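Local atomic coordinates of ubiquitin-like-specific protease 2 (Saccharomyces cerevisiae, PDB entry 5LNB), a protein that removes the ubiquitin-like modifier SUMO from conjugated proteins, acting as a cysteine protease of the peptidase C48 family. Residues K59-S64 / N222-F227. Sequence-based numbering, arbitrary orientation.
Sequences KFYIES and NIRKFF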
ATOM      1  N   LYS A  59      -6.092   0.483  -2.167  1.00 20.56           N
ATOM      2  CA  LYS A  59      -6.910   1.414  -2.932  1.00 17.65           C
ATOM      3  C   LYS A  59      -8.113   1.878  -2.119  1.00 20.71           C
ATOM      4  O   LYS A  59      -8.410   3.076  -2.053  1.00 22.68           O
ATOM      5  CB  LYS A  59      -7.357   0.746  -4.227  1.00 25.45           C
ATOM      6  CG  LYS A  59      -8.216   1.609  -5.118  1.00 33.58           C
ATOM      7  CD  LYS A  59      -7.383   2.659  -5.809  1.00 37.69           C
ATOM      8  CE  LYS A  59      -8.143   3.280  -6.996  1.00 41.25           C
ATOM      9  NZ  LYS A  59      -7.576   4.604  -7.381  1.00 39.70           N
ATOM     10  N   PHE A  60      -8.811   0.935  -1.485  1.00 22.98           N
ATOM     11  CA  PHE A  60     -10.023   1.269  -0.746  1.00 22.49           C
ATOM     12  C   PHE A  60      -9.749   2.315   0.337  1.00 22.32           C
ATOM     13  O   PHE A  60     -10.449   3.334   0.426  1.00 21.66           O
ATOM     14  CB  PHE A  60     -10.620  -0.009  -0.153  1.00 20.04           C
ATOM     15  CG  PHE A  60     -11.922   0.208   0.557  1.00 23.79           C
ATOM     16  CD1 PHE A  60     -13.113   0.274  -0.153  1.00 22.39           C
ATOM     17  CD2 PHE A  60     -11.955   0.356   1.934  1.00 21.07           C
ATOM     18  CE1 PHE A  60     -14.314   0.474   0.498  1.00 26.76           C
ATOM     19  CE2 PHE A  60     -13.157   0.558   2.590  1.00 24.66           C
ATOM     20  CZ  PHE A  60     -14.341   0.614   1.872  1.00 24.38           C
ATOM     21  N   TYR A  61      -8.723   2.095   1.167  1.00 21.58           N
ATOM     22  CA  TYR A  61      -8.493   2.998   2.289  1.00 25.11           C
ATOM     23  C   TYR A  61      -7.832   4.310   1.883  1.00 29.77           C
ATOM     24  O   TYR A  61      -7.975   5.307   2.602  1.00 35.58           O
ATOM     25  CB  TYR A  61      -7.671   2.297   3.370  1.00 17.70           C
ATOM     26  CG  TYR A  61      -8.492   1.253   4.084  1.00 23.83           C
ATOM     27  CD1 TYR A  61      -9.679   1.604   4.721  1.00 19.84           C
ATOM     28  CD2 TYR A  61      -8.112  -0.087   4.086  1.00 17.79           C
ATOM     29  CE1 TYR A  61     -10.459   0.650   5.352  1.00 20.77           C
ATOM     30  CE2 TYR A  61      -8.886  -1.048   4.720  1.00 18.65           C
ATOM     31  CZ  TYR A  61     -10.050  -0.674   5.348  1.00 20.12           C
ATOM     32  OH  TYR A  61     -10.808  -1.620   5.984  1.00 25.85           O
ATOM     33  N   ILE A  62      -7.142   4.352   0.745  1.00 22.97           N
ATOM     34  CA  ILE A  62      -6.619   5.634   0.286  1.00 20.88           C
ATOM     35  C   ILE A  62      -7.729   6.481  -0.320  1.00 23.18           C
ATOM     36  O   ILE A  62      -7.776   7.700  -0.123  1.00 24.30           O
ATOM     37  CB  ILE A  62      -5.458   5.408  -0.690  1.00 18.53           C
ATOM     38  CG1 ILE A  62      -4.247   4.866   0.081  1.00 20.41           C
ATOM     39  CG2 ILE A  62      -5.111   6.696  -1.406  1.00 21.46           C
ATOM     40  CD1 ILE A  62      -3.063   4.540  -0.794  1.00 18.40           C
ATOM     41  N   GLU A  63      -8.654   5.848  -1.039  1.00 24.61           N
ATOM     42  CA  GLU A  63      -9.815   6.565  -1.547  1.00 26.67           C
ATOM     43  C   GLU A  63     -10.664   7.108  -0.406  1.00 25.69           C
ATOM     44  O   GLU A  63     -11.208   8.214  -0.497  1.00 29.29           O
ATOM     45  CB  GLU A  63     -10.634   5.645  -2.446  1.00 24.72           C
ATOM     46  CG  GLU A  63      -9.948   5.325  -3.760  1.00 33.41           C
ATOM     47  CD  GLU A  63      -9.980   6.501  -4.738  1.00 42.68           C
ATOM     48  OE1 GLU A  63     -10.982   7.254  -4.730  1.00 41.64           O
ATOM     49  OE2 GLU A  63      -9.005   6.671  -5.512  1.00 45.16           O
ATOM     50  N   SER A  64     -10.796   6.339   0.674  1.00 22.88           N
ATOM     51  CA  SER A  64     -11.513   6.837   1.842  1.00 27.29           C
ATOM     52  C   SER A  64     -10.849   8.089   2.382  1.00 25.60           C
ATOM     53  O   SER A  64     -11.526   9.067   2.724  1.00 29.70           O
ATOM     54  CB  SER A  64     -11.576   5.751   2.917  1.00 36.42           C
ATOM     55  OG  SER A  64     -11.944   6.290   4.172  1.00 44.27           O
ATOM     56  N   ASN A 222      -1.500  -0.815   8.252  1.00 16.82           N
ATOM     57  CA  ASN A 222      -0.491   0.223   8.420  1.00 19.91           C
ATOM     58  C   ASN A 222      -0.692   1.340   7.404  1.00 23.37           C
ATOM     59  O   ASN A 222      -0.630   2.527   7.752  1.00 24.58           O
ATOM     60  CB  ASN A 222       0.911  -0.383   8.308  1.00 20.59           C
ATOM     61  CG  ASN A 222       1.267  -1.256   9.511  1.00 20.53           C
ATOM     62  OD1 ASN A 222       0.694  -1.107  10.596  1.00 17.50           O
ATOM     63  ND2 ASN A 222       2.206  -2.170   9.319  1.00 17.85           N
ATOM     64  N   ILE A 223      -0.962   0.975   6.150  1.00 21.05           N
ATOM     65  CA  ILE A 223      -1.290   1.976   5.140  1.00 19.46           C
ATOM     66  C   ILE A 223      -2.565   2.712   5.523  1.00 18.36           C
ATOM     67  O   ILE A 223      -2.642   3.943   5.440  1.00 23.67           O
ATOM     68  CB  ILE A 223      -1.401   1.317   3.752  1.00 17.18           C
ATOM     69  CG1 ILE A 223      -0.001   0.901   3.265  1.00 15.84           C
ATOM     70  CG2 ILE A 223      -2.095   2.261   2.773  1.00 15.77           C
ATOM     71  CD1 ILE A 223       0.031   0.117   1.980  1.00 14.18           C
ATOM     72  N   ARG A 224      -3.579   1.972   5.964  1.00 18.82           N
ATOM     73  CA  ARG A 224      -4.815   2.604   6.400  1.00 18.70           C
ATOM     74  C   ARG A 224      -4.554   3.623   7.499  1.00 22.69           C
ATOM     75  O   ARG A 224      -5.068   4.745   7.454  1.00 27.40           O
ATOM     76  CB  ARG A 224      -5.801   1.548   6.887  1.00 20.27           C
ATOM     77  CG  ARG A 224      -7.071   2.153   7.457  1.00 21.52           C
ATOM     78  CD  ARG A 224      -8.032   1.091   7.956  1.00 21.36           C
ATOM     79  NE  ARG A 224      -9.251   1.698   8.468  1.00 29.80           N
ATOM     80  CZ  ARG A 224     -10.204   1.033   9.117  1.00 37.24           C
ATOM     81  NH1 ARG A 224     -10.071  -0.267   9.349  1.00 41.66           N
ATOM     82  NH2 ARG A 224     -11.286   1.671   9.542  1.00 34.27           N
ATOM     83  N   LYS A 225      -3.758   3.244   8.504  1.00 19.34           N
ATOM     84  CA  LYS A 225      -3.468   4.172   9.593  1.00 22.48           C
ATOM     85  C   LYS A 225      -2.718   5.396   9.079  1.00 22.37           C
ATOM     86  O   LYS A 225      -3.026   6.529   9.457  1.00 24.99           O
ATOM     87  CB  LYS A 225      -2.669   3.472  10.689  1.00 19.27           C
ATOM     88  CG  LYS A 225      -2.223   4.390  11.820  1.00 23.51           C
ATOM     89  CD  LYS A 225      -3.401   4.993  12.571  1.00 21.81           C
ATOM     90  CE  LYS A 225      -4.342   3.904  13.083  1.00 21.82           C
ATOM     91  NZ  LYS A 225      -5.343   4.435  14.060  1.00 27.61           N
ATOM     92  N   PHE A 226      -1.724   5.184   8.215  1.00 18.58           N
ATOM     93  CA  PHE A 226      -0.961   6.310   7.682  1.00 18.83           C
ATOM     94  C   PHE A 226      -1.884   7.360   7.068  1.00 23.40           C
ATOM     95  O   PHE A 226      -1.723   8.562   7.312  1.00 26.20           O
ATOM     96  CB  PHE A 226       0.057   5.809   6.650  1.00 17.70           C
ATOM     97  CG  PHE A 226       0.892   6.902   6.034  1.00 19.57           C
ATOM     98  CD1 PHE A 226       0.417   7.627   4.939  1.00 19.56           C
ATOM     99  CD2 PHE A 226       2.157   7.200   6.539  1.00 18.32           C
ATOM    100  CE1 PHE A 226       1.187   8.639   4.364  1.00 18.46           C
ATOM    101  CE2 PHE A 226       2.934   8.209   5.971  1.00 25.73           C
ATOM    102  CZ  PHE A 226       2.450   8.934   4.879  1.00 23.74           C
ATOM    103  N   PHE A 227      -2.879   6.928   6.293  1.00 20.00           N
ATOM    104  CA  PHE A 227      -3.719   7.863   5.555  1.00 20.23           C
ATOM    105  C   PHE A 227      -4.936   8.346   6.334  1.00 23.72           C
ATOM    106  O   PHE A 227      -5.698   9.163   5.816  1.00 28.39           O
ATOM    107  CB  PHE A 227      -4.139   7.249   4.229  1.00 19.50           C
ATOM    108  CG  PHE A 227      -3.052   7.291   3.206  1.00 20.87           C
ATOM    109  CD1 PHE A 227      -2.799   8.457   2.499  1.00 19.12           C
ATOM    110  CD2 PHE A 227      -2.251   6.183   2.979  1.00 20.19           C
ATOM    111  CE1 PHE A 227      -1.780   8.508   1.569  1.00 18.81           C
ATOM    112  CE2 PHE A 227      -1.239   6.226   2.051  1.00 19.02           C
ATOM    113  CZ  PHE A 227      -0.994   7.391   1.347  1.00 18.87           C
TER
HETATM  114  O   HOH W   1      -7.481   5.495   5.682  1.00 30.14           O
HETATM  115  O   HOH W   2      -8.790  -2.118   8.117  1.00 34.98           O
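Arg224 lies along one face of the Tyr61 ring, the two side chains rising together from segments 222-227 and 59-64, helical turns running nearly parallel with 8° between their axes. The arginine chain is stretched, with CG anti to the backbone N (chi1 176°) and no kink as far as NE, and this shape lets it track the ring from root to hydroxyl. Arg224 CB faces Tyr61 CG and CD2, Arg224 CG lies by Tyr61 CG and CD1, and Arg224 CD stands over the middle of the Tyr61 ring, 3.6 Å from its centroid, in a CH-pi contact. Beyond it, Arg224 NE is 3.5 Å from Tyr61 CE1, and Arg224 NH1 ends beside Tyr61 OH. The guanidinium plane is 4° from the ring plane, and Tyr61 CE1 lies over its face toward the rim. Phe60 CD2 covers the opposite ring face. Arginine and tyrosine suit this partly exposed flank because each pairs a long apolar surface with a polar end: one water accepts from Arg224 NH1 at 2.6 Å and bonds weakly to Tyr61 OH. A second water donates to both residues' carbonyl oxygens. With an alanine at Tyr61, Arg224 is likely to lose the surface its methylenes lie on and to turn more freely, its NH1 water losing one partner.

On the buried side, branched, apolar Ile62 lays CG1 on the face of Phe227, toward the rim and 4.0 Å from the ring centroid, a CH-pi contact; the flat ring gives its other face to Phe226. Helices 51-67 and 215-228 thus pack side by side on the central mixed sheet, where Val114 touches both, as in papain-like proteases, whose nucleophilic cysteine probably starts the latter helix.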